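Local coordinates for hemolysin-related protein (Vibrio cholerae serotype O1, PDB 6MLT) that serves as a secreted matrix protein of the bacterial biofilm, where it probably contributes to adhesion by binding carbohydrate, and binds calcium and sodium ions, at residues G109-I113 / I125-Q129; A99-A103 / W573-A577; P35-N41 / D53-V59; V92-A96 / S115-L119; K16-S22 / S77-E83. One frame throughout, in Å; residues are numbered along the deposited sequence.

Contact 1. Residues G109-I113 / I125-Q129. With NA (sodium ion), chain D.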
# COMPACT_ATOMS: atom_id res chain seq x y z
N GLY A 109 -12.81 -17.54 -13.59
CA GLY A 109 -11.43 -17.96 -13.69
C GLY A 109 -10.64 -17.32 -14.82
O GLY A 109 -9.47 -17.68 -15.02
N LEU A 110 -11.24 -16.38 -15.55
CA LEU A 110 -10.60 -15.74 -16.69
C LEU A 110 -10.60 -14.23 -16.50
O LEU A 110 -11.55 -13.67 -15.94
CB LEU A 110 -11.32 -16.10 -17.99
CG LEU A 110 -11.42 -17.60 -18.29
CD1 LEU A 110 -12.36 -17.85 -19.45
CD2 LEU A 110 -10.04 -18.16 -18.57
N ILE A 111 -9.55 -13.59 -16.98
CA ILE A 111 -9.35 -12.15 -16.82
C ILE A 111 -10.23 -11.40 -17.80
O ILE A 111 -10.29 -11.74 -18.99
CB ILE A 111 -7.87 -11.79 -17.03
CG1 ILE A 111 -7.00 -12.37 -15.90
CG2 ILE A 111 -7.68 -10.27 -17.15
CD1 ILE A 111 -7.20 -11.72 -14.57
N GLU A 112 -10.89 -10.34 -17.31
CA GLU A 112 -11.54 -9.34 -18.14
C GLU A 112 -10.72 -8.05 -18.15
O GLU A 112 -10.03 -7.74 -17.18
CB GLU A 112 -12.96 -9.02 -17.63
CG GLU A 112 -14.02 -10.05 -18.01
CD GLU A 112 -14.04 -11.25 -17.08
OE1 GLU A 112 -13.89 -11.06 -15.86
OE2 GLU A 112 -14.21 -12.38 -17.58
N ILE A 113 -10.82 -7.29 -19.24
CA ILE A 113 -10.02 -6.09 -19.46
C ILE A 113 -10.96 -4.92 -19.65
O ILE A 113 -11.76 -4.91 -20.60
CB ILE A 113 -9.09 -6.25 -20.67
CG1 ILE A 113 -8.19 -7.48 -20.47
CG2 ILE A 113 -8.26 -4.99 -20.88
CD1 ILE A 113 -7.48 -7.91 -21.72
N ILE A 125 -15.64 -3.99 -21.89
CA ILE A 125 -15.06 -5.04 -21.07
C ILE A 125 -14.79 -6.23 -21.98
O ILE A 125 -15.72 -6.86 -22.49
CB ILE A 125 -15.97 -5.41 -19.89
CG1 ILE A 125 -16.27 -4.14 -19.08
CG2 ILE A 125 -15.31 -6.49 -19.03
CD1 ILE A 125 -17.20 -4.34 -17.89
N LEU A 126 -13.50 -6.52 -22.19
CA LEU A 126 -13.08 -7.60 -23.07
C LEU A 126 -12.82 -8.87 -22.26
O LEU A 126 -12.45 -8.81 -21.08
CB LEU A 126 -11.80 -7.23 -23.81
CG LEU A 126 -11.75 -5.87 -24.51
CD1 LEU A 126 -10.42 -5.71 -25.23
CD2 LEU A 126 -12.90 -5.72 -25.48
N ASP A 127 -13.01 -10.02 -22.92
CA ASP A 127 -12.54 -11.28 -22.38
C ASP A 127 -11.04 -11.42 -22.63
O ASP A 127 -10.40 -10.56 -23.25
CB ASP A 127 -13.34 -12.46 -22.96
CG ASP A 127 -13.11 -12.68 -24.47
OD1 ASP A 127 -12.08 -12.27 -25.04
OD2 ASP A 127 -14.00 -13.32 -25.08
N HIS A 128 -10.46 -12.53 -22.15
CA HIS A 128 -9.01 -12.69 -22.16
C HIS A 128 -8.45 -12.88 -23.57
O HIS A 128 -7.22 -12.88 -23.73
CB HIS A 128 -8.60 -13.88 -21.28
CG HIS A 128 -8.96 -15.21 -21.85
ND1 HIS A 128 -8.04 -16.04 -22.45
CD2 HIS A 128 -10.15 -15.85 -21.93
CE1 HIS A 128 -8.64 -17.14 -22.86
NE2 HIS A 128 -9.92 -17.06 -22.56
N GLN A 129 -9.30 -13.03 -24.57
CA GLN A 129 -8.87 -13.14 -25.96
C GLN A 129 -9.02 -11.83 -26.73
O GLN A 129 -8.75 -11.81 -27.93
CB GLN A 129 -9.66 -14.25 -26.65
CG GLN A 129 -9.41 -15.62 -26.04
CD GLN A 129 -10.25 -16.72 -26.68
OE1 GLN A 129 -11.42 -16.53 -27.00
NE2 GLN A 129 -9.65 -17.89 -26.85
NA NA D . -13.82 -13.56 -15.63
O HOH W 1 -12.23 -13.50 -20.00
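Leu126 O is gripped by two groups of segment 109-113: Ile113 N donates to it at 2.9 Å with an N-H...O angle of 155°, and Glu112 CA approaches Leu126 O to 3.1 Å in a C-H...O contact. The return bond, Leu126 N to Ile113 O at 2.9 Å, is straighter, at 168°. Ile113 and Leu126 therefore make an antiparallel hydrogen-bonded pair, with their CB atoms 4.3 Å apart on one face of the sheet. Both belong to the beta hairpin of strands 112-115 and 122-126, the inner strands of a four-stranded sheet that fits one blade of an FG-GAP-type beta-propeller. Beside the pair, Glu112 CB rests on Ile125 CG2 at 3.7 Å. A bend at chi2 (82°) carries the Glu112 carboxylate to the sodium ion, which both its oxygens and Leu110 O bind; Asp104, Asp106 and Asp108 complete the site, and Leu105 N also bonds to Glu112 OE1. Ile111 O and His128 N, poorly aligned for a direct bond, are bridged by a water 2.8 Å from Ile111 O and 2.9 Å from His128 N. Leu110 CD2 lies 4.0 Å above one face of the His128 ring, toward its rim, while His128 ND1 bonds to Leu40 O.

Contact 2. Residues A99-A103 / W573-A577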
# COMPACT_ATOMS: atom_id res chain seq x y z
N ALA A 99 -3.68 3.67 -18.81
CA ALA A 99 -3.67 2.22 -18.79
C ALA A 99 -5.08 1.70 -18.54
O ALA A 99 -5.82 2.26 -17.74
CB ALA A 99 -2.73 1.70 -17.70
N PRO A 100 -5.48 0.63 -19.22
CA PRO A 100 -6.72 -0.05 -18.83
C PRO A 100 -6.56 -0.74 -17.49
O PRO A 100 -5.51 -0.64 -16.86
CB PRO A 100 -6.95 -1.06 -19.97
CG PRO A 100 -5.64 -1.25 -20.61
CD PRO A 100 -4.83 -0.00 -20.38
N ALA A 101 -7.62 -1.42 -17.03
CA ALA A 101 -7.59 -2.17 -15.78
C ALA A 101 -8.13 -3.56 -16.05
O ALA A 101 -8.99 -3.75 -16.91
CB ALA A 101 -8.44 -1.49 -14.70
N ALA A 102 -7.65 -4.54 -15.29
CA ALA A 102 -8.01 -5.92 -15.56
C ALA A 102 -8.21 -6.69 -14.26
O ALA A 102 -7.54 -6.43 -13.26
CB ALA A 102 -6.95 -6.63 -16.42
N ALA A 103 -9.13 -7.65 -14.31
CA ALA A 103 -9.40 -8.54 -13.19
C ALA A 103 -10.42 -9.56 -13.64
O ALA A 103 -11.09 -9.37 -14.66
CB ALA A 103 -9.92 -7.78 -11.96
N TRP A 573 0.03 -6.90 -11.86
CA TRP A 573 -0.03 -5.45 -11.75
C TRP A 573 -1.21 -5.03 -12.63
O TRP A 573 -1.05 -4.73 -13.81
CB TRP A 573 1.27 -4.80 -12.19
CG TRP A 573 1.36 -3.34 -11.85
CD1 TRP A 573 0.61 -2.34 -12.38
CD2 TRP A 573 2.25 -2.73 -10.91
NE1 TRP A 573 0.98 -1.13 -11.83
CE2 TRP A 573 1.99 -1.35 -10.92
CE3 TRP A 573 3.25 -3.22 -10.07
CZ2 TRP A 573 2.69 -0.44 -10.13
CZ3 TRP A 573 3.95 -2.32 -9.27
CH2 TRP A 573 3.66 -0.95 -9.31
N ASN A 574 -2.40 -5.03 -12.04
CA ASN A 574 -3.61 -5.11 -12.83
C ASN A 574 -4.25 -3.75 -13.11
O ASN A 574 -5.20 -3.69 -13.90
CB ASN A 574 -4.63 -6.00 -12.12
CG ASN A 574 -5.18 -5.36 -10.88
OD1 ASN A 574 -4.43 -5.05 -9.94
ND2 ASN A 574 -6.47 -5.11 -10.86
N GLN A 575 -3.75 -2.68 -12.51
CA GLN A 575 -4.31 -1.35 -12.72
C GLN A 575 -3.25 -0.32 -12.38
O GLN A 575 -2.23 -0.63 -11.75
CB GLN A 575 -5.59 -1.14 -11.89
CG GLN A 575 -5.38 -1.19 -10.39
CD GLN A 575 -6.67 -1.08 -9.60
OE1 GLN A 575 -7.75 -1.46 -10.08
NE2 GLN A 575 -6.58 -0.57 -8.38
N TYR A 576 -3.49 0.91 -12.81
CA TYR A 576 -2.52 1.98 -12.60
C TYR A 576 -2.37 2.31 -11.12
O TYR A 576 -1.27 2.63 -10.65
CB TYR A 576 -2.96 3.21 -13.38
CG TYR A 576 -1.98 4.35 -13.36
CD1 TYR A 576 -2.05 5.31 -12.37
CD2 TYR A 576 -1.01 4.48 -14.35
CE1 TYR A 576 -1.16 6.37 -12.35
CE2 TYR A 576 -0.11 5.54 -14.33
CZ TYR A 576 -0.20 6.47 -13.33
OH TYR A 576 0.67 7.53 -13.29
N ALA A 577 -3.47 2.24 -10.36
CA ALA A 577 -3.47 2.49 -8.92
C ALA A 577 -3.26 1.18 -8.15
O ALA A 577 -4.06 0.78 -7.31
CB ALA A 577 -4.76 3.18 -8.50
O HOH W 2 -5.66 1.27 -14.63
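Asn574 meets Ala102 with two groups at once, joining a C-terminal loop to strand 101-103, the first, edge strand of a four-stranded sheet consistent with a propeller blade. Ala102 N donates to Asn574 O at 2.9 Å, lying in the carbonyl plane. In return, Asn574 ND2 reaches Ala102 O, also at 2.9 Å; the N-H...O angle is 156°, and the donor comes nearly along the C=O axis with the acceptor close to the amide plane. With chi1 at 70°, Asn574 CG stands between its own backbone N and carbonyl carbon, a position from which the amide can reach the residue its main-chain oxygen already holds. Asn574 O is further approached by Ala101 CA, at 3.4 Å in a C-H...O contact. Ala101 CB touches Gln575 CB at 4.0 Å, and a water links the two segments, accepting from Tyr576 N and lying 2.9 Å from Pro100 O.

In the second shell, Ala101 and Ala103 use their backbones to pair with Val114 and Glu112 of the next strand, while the backbone of Trp573 bonds to Val37. Tyr576 OH is held by Trp521 O. Gln575 OE1 takes the N-H of Leu151 of strand 150-152, in the next sheet along the chain, and its other amide atom, Gln575 NE2, donates to Ala577 O at 3.1 Å, almost straight at 166° but arriving from above that carbonyl's plane.

Contact 3. Residues P35-N41 / D53-V59. With CA (calcium ion), chain C; CA (calcium ion), chain B.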
# COMPACT_ATOMS: atom_id res chain seq x y z
N PRO A 35 2.22 -0.12 -18.42
CA PRO A 35 1.79 -1.48 -18.76
C PRO A 35 1.03 -2.13 -17.62
O PRO A 35 1.19 -1.79 -16.45
CB PRO A 35 3.11 -2.21 -19.02
CG PRO A 35 4.08 -1.51 -18.11
CD PRO A 35 3.63 -0.08 -18.01
N ILE A 36 0.19 -3.10 -17.99
CA ILE A 36 -0.62 -3.90 -17.08
C ILE A 36 -0.17 -5.35 -17.21
O ILE A 36 0.16 -5.79 -18.32
CB ILE A 36 -2.12 -3.75 -17.41
CG1 ILE A 36 -2.59 -2.31 -17.18
CG2 ILE A 36 -2.96 -4.75 -16.65
CD1 ILE A 36 -2.33 -1.78 -15.82
N VAL A 37 -0.19 -6.09 -16.10
CA VAL A 37 0.34 -7.45 -16.06
C VAL A 37 -0.71 -8.38 -15.46
O VAL A 37 -1.06 -8.25 -14.28
CB VAL A 37 1.65 -7.53 -15.26
CG1 VAL A 37 2.15 -8.98 -15.18
CG2 VAL A 37 2.71 -6.64 -15.88
N VAL A 38 -1.18 -9.34 -16.26
CA VAL A 38 -2.18 -10.32 -15.85
C VAL A 38 -2.01 -11.57 -16.71
O VAL A 38 -1.42 -11.52 -17.80
CB VAL A 38 -3.62 -9.77 -15.99
CG1 VAL A 38 -3.92 -8.73 -14.92
CG2 VAL A 38 -3.84 -9.20 -17.39
N GLN A 39 -2.57 -12.68 -16.24
CA GLN A 39 -2.53 -13.95 -16.98
C GLN A 39 -3.61 -13.97 -18.07
O GLN A 39 -4.79 -13.74 -17.78
CB GLN A 39 -2.76 -15.13 -16.03
CG GLN A 39 -1.79 -15.24 -14.87
CD GLN A 39 -0.49 -15.92 -15.24
OE1 GLN A 39 -0.31 -16.40 -16.35
NE2 GLN A 39 0.43 -15.97 -14.28
N LEU A 40 -3.22 -14.30 -19.30
CA LEU A 40 -4.17 -14.29 -20.41
C LEU A 40 -4.20 -15.56 -21.26
O LEU A 40 -5.10 -15.67 -22.10
CB LEU A 40 -3.88 -13.10 -21.34
CG LEU A 40 -4.06 -11.71 -20.73
CD1 LEU A 40 -3.59 -10.64 -21.70
CD2 LEU A 40 -5.51 -11.47 -20.32
N ASN A 41 -3.29 -16.50 -21.07
CA ASN A 41 -3.33 -17.72 -21.88
C ASN A 41 -2.81 -18.90 -21.07
O ASN A 41 -2.23 -18.75 -19.99
CB ASN A 41 -2.55 -17.56 -23.19
CG ASN A 41 -1.05 -17.57 -22.99
OD1 ASN A 41 -0.51 -16.80 -22.21
ND2 ASN A 41 -0.36 -18.47 -23.69
N ASP A 53 0.72 -20.28 -14.94
CA ASP A 53 1.10 -19.82 -16.26
C ASP A 53 2.00 -18.58 -16.14
O ASP A 53 2.31 -18.11 -15.05
CB ASP A 53 -0.14 -19.55 -17.10
CG ASP A 53 -0.99 -20.79 -17.28
OD1 ASP A 53 -0.48 -21.76 -17.87
OD2 ASP A 53 -2.14 -20.80 -16.79
N VAL A 54 2.42 -18.05 -17.29
CA VAL A 54 3.32 -16.90 -17.34
C VAL A 54 2.49 -15.65 -17.57
O VAL A 54 1.80 -15.54 -18.59
CB VAL A 54 4.39 -17.08 -18.43
CG1 VAL A 54 5.33 -15.87 -18.47
CG2 VAL A 54 5.18 -18.35 -18.20
N ALA A 55 2.55 -14.71 -16.63
CA ALA A 55 1.76 -13.49 -16.74
C ALA A 55 2.16 -12.69 -17.97
O ALA A 55 3.31 -12.71 -18.41
CB ALA A 55 1.92 -12.63 -15.49
N ASP A 56 1.19 -11.97 -18.52
CA ASP A 56 1.31 -11.29 -19.80
C ASP A 56 1.16 -9.79 -19.62
O ASP A 56 0.83 -9.30 -18.54
CB ASP A 56 0.27 -11.84 -20.76
CG ASP A 56 0.37 -13.34 -20.87
OD1 ASP A 56 1.46 -13.80 -21.28
OD2 ASP A 56 -0.60 -14.04 -20.51
N ILE A 57 1.44 -9.05 -20.70
CA ILE A 57 1.47 -7.60 -20.67
C ILE A 57 0.36 -7.06 -21.58
O ILE A 57 0.20 -7.54 -22.71
CB ILE A 57 2.85 -7.06 -21.09
CG1 ILE A 57 3.88 -7.28 -19.98
CG2 ILE A 57 2.78 -5.56 -21.41
CD1 ILE A 57 4.41 -8.67 -19.85
N ILE A 58 -0.38 -6.08 -21.09
CA ILE A 58 -1.38 -5.36 -21.87
C ILE A 58 -0.93 -3.91 -22.02
O ILE A 58 -0.63 -3.24 -21.03
CB ILE A 58 -2.77 -5.42 -21.22
CG1 ILE A 58 -3.29 -6.86 -21.19
CG2 ILE A 58 -3.76 -4.52 -21.98
CD1 ILE A 58 -4.47 -7.06 -20.26
N VAL A 59 -0.93 -3.43 -23.27
CA VAL A 59 -0.58 -2.06 -23.59
C VAL A 59 -1.57 -1.55 -24.64
O VAL A 59 -2.31 -2.32 -25.26
CB VAL A 59 0.87 -1.92 -24.10
CG1 VAL A 59 1.84 -2.29 -23.01
CG2 VAL A 59 1.09 -2.78 -25.33
CA CA C . 0.86 -16.06 -20.56
CA CA B . -2.37 -23.29 -17.47
O HOH W 3 -1.02 -16.73 -19.02
O HOH W 4 -2.18 -23.61 -15.26
O HOH W 5 2.66 -16.38 -22.04
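Asp56 and Val38 form an antiparallel hydrogen-bonded pair between strands 36-38 and 56-63, whose connecting loop wraps two calcium ions. Asp56 CB starts 3.4 Å from Val38 O. CG lies anti to the carbonyl carbon (chi1 -55°), and the carboxylate swings toward segment 35-41. Asp56 OD1 binds one calcium at 2.4 Å and also accepts from Gly78 N. Asp56 OD2 binds the same ion at 2.5 Å and is met nearly end-on by Leu40 N at 2.9 Å, which, with the two calcium bonds, helps hold the carboxylate's rotation. Asn41 OD1 reaches this calcium at 2.3 Å, its amide turned 47° from the Asp56 carboxylate; Val54 O, Asp43 and two waters fill the remaining places. Asp53 grips the second calcium with both oxygens, in the last position of an EF-hand-like loop that runs from Asp42 through Asn44, Asp46 and Lys48. Away from the metal, side-chain contacts are apolar: Val38 CG2 touches Ile58 CD1 at 3.6 Å. Gln39, bent at chi2, brings its amide to segment 53-59: Gln39 NE2 donates to Asp53 O from well above the carbonyl plane, and Gln39 OE1 accepts, at 2.8 Å, from a water bound to the Asn41 calcium.

Contact 4. Residues V92-A96 / S115-L119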
# COMPACT_ATOMS: atom_id res chain seq x y z
N VAL A 92 -9.62 -3.49 -30.77
CA VAL A 92 -10.42 -2.68 -29.85
C VAL A 92 -9.67 -1.39 -29.57
O VAL A 92 -8.50 -1.42 -29.17
CB VAL A 92 -10.71 -3.44 -28.54
CG1 VAL A 92 -11.46 -2.54 -27.55
CG2 VAL A 92 -11.51 -4.71 -28.84
N ILE A 93 -10.34 -0.26 -29.78
CA ILE A 93 -9.76 1.05 -29.55
C ILE A 93 -9.97 1.45 -28.09
O ILE A 93 -11.09 1.37 -27.56
CB ILE A 93 -10.36 2.10 -30.50
CG1 ILE A 93 -10.08 1.74 -31.96
CG2 ILE A 93 -9.82 3.50 -30.18
CD1 ILE A 93 -8.61 1.76 -32.32
N ALA A 94 -8.89 1.88 -27.44
CA ALA A 94 -8.95 2.48 -26.12
C ALA A 94 -8.11 3.75 -26.14
O ALA A 94 -7.26 3.94 -27.01
CB ALA A 94 -8.42 1.53 -25.04
N ASP A 95 -8.35 4.63 -25.18
CA ASP A 95 -7.49 5.80 -25.08
C ASP A 95 -6.05 5.34 -24.83
O ASP A 95 -5.80 4.40 -24.08
CB ASP A 95 -7.94 6.73 -23.97
CG ASP A 95 -7.32 8.11 -24.10
OD1 ASP A 95 -7.83 8.91 -24.91
OD2 ASP A 95 -6.29 8.37 -23.44
N ALA A 96 -5.11 6.00 -25.50
CA ALA A 96 -3.71 5.60 -25.45
C ALA A 96 -2.95 6.26 -24.31
O ALA A 96 -1.78 5.92 -24.09
CB ALA A 96 -3.02 5.92 -26.78
N SER A 115 -11.75 -0.88 -20.28
CA SER A 115 -11.17 0.31 -20.90
C SER A 115 -12.28 1.12 -21.56
O SER A 115 -13.42 0.67 -21.69
CB SER A 115 -10.12 -0.07 -21.94
OG SER A 115 -10.73 -0.50 -23.14
N THR A 116 -11.91 2.32 -22.00
CA THR A 116 -12.80 3.13 -22.83
C THR A 116 -11.95 4.09 -23.65
O THR A 116 -10.72 4.14 -23.52
CB THR A 116 -13.83 3.87 -21.97
OG1 THR A 116 -14.89 4.38 -22.81
CG2 THR A 116 -13.20 5.02 -21.20
N SER A 117 -12.62 4.85 -24.51
CA SER A 117 -12.00 5.92 -25.27
C SER A 117 -12.99 7.07 -25.39
O SER A 117 -14.16 6.95 -25.03
CB SER A 117 -11.58 5.45 -26.67
OG SER A 117 -12.69 5.53 -27.56
N ALA A 118 -12.51 8.19 -25.93
CA ALA A 118 -13.40 9.32 -26.18
C ALA A 118 -14.27 9.09 -27.40
O ALA A 118 -15.17 9.90 -27.66
CB ALA A 118 -12.57 10.60 -26.37
N LEU A 119 -14.04 8.02 -28.15
CA LEU A 119 -14.73 7.75 -29.40
C LEU A 119 -15.91 6.80 -29.23
O LEU A 119 -16.64 6.57 -30.20
CB LEU A 119 -13.76 7.15 -30.43
CG LEU A 119 -12.42 7.89 -30.58
CD1 LEU A 119 -11.54 7.18 -31.60
CD2 LEU A 119 -12.63 9.33 -30.98
O HOH W 6 -12.32 0.88 -25.00
O HOH W 7 -13.21 3.00 -28.56
O HOH W 8 -9.79 8.32 -26.65
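An ST turn at Ser117, in the turn of the hairpin formed by strands 112-115 and 122-126, packs against the short strand 93-94 of a separate sheet, and Asp95 and Thr116 make the direct polar link. Asp95 N donates to Thr116 O at 2.9 Å; the bond is almost straight, at 171°, with the donor tilted 22° from the carbonyl plane. Ala94 CB lies alongside Ser115 OG at 3.6 Å, and Ser117 CB lies 3.7 Å from Asp95 N. With chi1 at 84°, Ser117 OG stands between its own backbone N and carbonyl carbon, where it accepts from Leu119 N at 2.9 Å and closes the turn.

Water supplies most of the remaining polar matching. Ile93 O accepts from two waters, one shared with Ser115 OG and the other 2.8 Å from Ser117 OG. A third water donates to Asp95 OD1 at 2.7 Å and accepts from Ala118 N; Asp95 OD1 also forms a salt bridge with Arg97. Near exposed Leu119, Ile93 CG2 and Leu119 CD1 make a looser apolar touch at 4.3 Å. Strand 93-94 is the last of its sheet, hydrogen-bonded through Val92 and Ala94 to strand 71-76, whose Ile73 also packs on Ser115; Ser115 in turn pairs with Asn124. The contact thus joins two separate sheets, probably neighbouring blades of the propeller.

Contact 5. Residues K16-S22 / S77-E83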
# COMPACT_ATOMS: atom_id res chain seq x y z
N LYS A 16 15.25 -9.11 -21.93
CA LYS A 16 14.55 -10.38 -21.99
C LYS A 16 13.81 -10.54 -23.31
O LYS A 16 13.99 -11.55 -24.00
CB LYS A 16 13.57 -10.48 -20.81
CG LYS A 16 12.79 -11.78 -20.74
CD LYS A 16 11.95 -11.82 -19.48
CE LYS A 16 11.18 -13.11 -19.33
NZ LYS A 16 10.61 -13.24 -17.96
N TRP A 17 12.96 -9.57 -23.66
CA TRP A 17 12.39 -9.49 -25.00
C TRP A 17 11.92 -8.06 -25.23
O TRP A 17 11.83 -7.25 -24.30
CB TRP A 17 11.25 -10.49 -25.22
CG TRP A 17 10.06 -10.45 -24.25
CD1 TRP A 17 9.80 -11.35 -23.26
CD2 TRP A 17 8.97 -9.50 -24.23
NE1 TRP A 17 8.63 -11.02 -22.62
CE2 TRP A 17 8.10 -9.89 -23.18
CE3 TRP A 17 8.65 -8.37 -24.98
CZ2 TRP A 17 6.93 -9.19 -22.88
CZ3 TRP A 17 7.49 -7.66 -24.67
CH2 TRP A 17 6.65 -8.08 -23.63
N SER A 18 11.61 -7.76 -26.49
CA SER A 18 11.03 -6.48 -26.85
C SER A 18 9.98 -6.70 -27.93
O SER A 18 10.02 -7.68 -28.67
CB SER A 18 12.09 -5.48 -27.35
OG SER A 18 12.65 -5.89 -28.58
N TRP A 19 9.01 -5.79 -27.97
CA TRP A 19 7.99 -5.74 -29.00
C TRP A 19 8.03 -4.35 -29.62
O TRP A 19 8.02 -3.35 -28.90
CB TRP A 19 6.60 -6.04 -28.42
CG TRP A 19 5.49 -5.95 -29.42
CD1 TRP A 19 4.92 -6.99 -30.10
CD2 TRP A 19 4.83 -4.77 -29.87
NE1 TRP A 19 3.94 -6.52 -30.94
CE2 TRP A 19 3.87 -5.16 -30.82
CE3 TRP A 19 4.96 -3.41 -29.56
CZ2 TRP A 19 3.04 -4.25 -31.46
CZ3 TRP A 19 4.14 -2.50 -30.21
CH2 TRP A 19 3.19 -2.93 -31.15
N SER A 20 8.07 -4.29 -30.95
CA SER A 20 8.13 -3.01 -31.63
C SER A 20 7.32 -2.96 -32.91
O SER A 20 7.21 -1.89 -33.51
CB SER A 20 9.58 -2.63 -31.95
OG SER A 20 10.32 -2.45 -30.75
N THR A 21 6.75 -4.08 -33.35
CA THR A 21 6.06 -4.10 -34.63
C THR A 21 5.07 -5.26 -34.65
O THR A 21 5.15 -6.18 -33.83
CB THR A 21 7.05 -4.24 -35.79
OG1 THR A 21 6.32 -4.29 -37.03
CG2 THR A 21 7.89 -5.50 -35.64
N SER A 22 4.16 -5.20 -35.61
CA SER A 22 3.09 -6.18 -35.73
C SER A 22 2.62 -6.22 -37.17
O SER A 22 2.73 -5.23 -37.89
CB SER A 22 1.93 -5.84 -34.80
OG SER A 22 0.82 -6.71 -34.98
N SER A 77 2.76 -11.78 -24.89
CA SER A 77 3.12 -12.94 -24.08
C SER A 77 4.27 -12.60 -23.14
O SER A 77 5.29 -12.05 -23.56
CB SER A 77 3.51 -14.11 -24.97
OG SER A 77 3.96 -15.20 -24.18
N GLY A 78 4.11 -12.95 -21.86
CA GLY A 78 5.21 -12.77 -20.92
C GLY A 78 6.45 -13.56 -21.27
O GLY A 78 7.55 -13.19 -20.85
N VAL A 79 6.29 -14.64 -22.04
CA VAL A 79 7.42 -15.50 -22.39
C VAL A 79 8.36 -14.79 -23.36
O VAL A 79 9.57 -14.70 -23.13
CB VAL A 79 6.91 -16.83 -22.99
CG1 VAL A 79 8.07 -17.69 -23.49
CG2 VAL A 79 6.09 -17.59 -21.97
N ASP A 80 7.82 -14.29 -24.47
CA ASP A 80 8.66 -13.80 -25.55
C ASP A 80 8.16 -12.53 -26.21
O ASP A 80 8.77 -12.10 -27.19
CB ASP A 80 8.82 -14.90 -26.61
CG ASP A 80 7.48 -15.40 -27.14
OD1 ASP A 80 6.45 -14.74 -26.88
OD2 ASP A 80 7.47 -16.45 -27.79
N GLY A 81 7.09 -11.92 -25.71
CA GLY A 81 6.58 -10.70 -26.30
C GLY A 81 5.72 -10.89 -27.53
O GLY A 81 5.29 -9.89 -28.12
N SER A 82 5.47 -12.12 -27.95
CA SER A 82 4.61 -12.36 -29.10
C SER A 82 3.17 -11.96 -28.77
O SER A 82 2.73 -11.99 -27.62
CB SER A 82 4.66 -13.83 -29.52
OG SER A 82 4.20 -14.68 -28.48
N GLU A 83 2.43 -11.57 -29.80
CA GLU A 83 1.07 -11.11 -29.60
C GLU A 83 0.14 -12.30 -29.43
O GLU A 83 0.13 -13.22 -30.25
CB GLU A 83 0.63 -10.23 -30.76
CG GLU A 83 1.18 -8.82 -30.66
CD GLU A 83 0.95 -8.02 -31.91
OE1 GLU A 83 1.85 -8.02 -32.78
OE2 GLU A 83 -0.13 -7.39 -32.03
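Trp17 lies flat against Gly81, the tightest packing in this contact: Gly81 CA sits 3.3 Å from the centroid of the six-membered ring, only 9° off its normal, a CH-pi contact over the face. On the same face Asp80 C lies 3.4 Å above the ring plane, nearer the rim. At the ring edge, Trp17 NE1 donates to Gly78 O at 3.0 Å and 156°, the oxygen near the indole plane but the donor well above the carbonyl plane. A classic beta bulge in strand 13-19, Lys16 and Trp17 both facing Val556, presents Trp17. This N-terminal strand joins three strands from near the C-terminus, a closure known from beta-propellers. An ST turn at Ser77 and an Asx turn at Asp80 shape the facing loop.

Glu83 OE1 accepts from Trp19 NE1 at 3.2 Å, in the indole plane but above the carboxylate, the two planes 87° apart. Ser22 OG donates to the syn side of Glu83 OE1 at 2.8 Å, while Glu83 OE2 turns to Arg74 and Tyr87. The solvent side is looser. Val79 and Asp80 are exposed, their CB atoms directed away from the strand, and Lys16 CE merely passes 3.9 Å from Gly78 O, its NZ paired with Glu530.

Contacts 1, 2 and 3 form a buried group, whereas contacts 4 and 5 reach exposed residues at their margins. Contacts 1 and 2 share a sheet, since strands 101-103 and 112-115 are neighbours in it and Glu112 N probably bonds to Ala103 O. Contacts 3 and 4 both reach the sheet containing strand 56-63, yet their nearest atoms are about 7 Å apart. Chemistry follows position: metal ligation accompanies strand pairing in contacts 1 and 3, backbone and amide bonds serve contact 2, bridging waters contact 4, and a CH-pi contact and indole N-H bonds, one to a carboxylate, contact 5. Asp56 links contact 3 to contact 5 through Gly78, while His128 links contact 1 to contact 3.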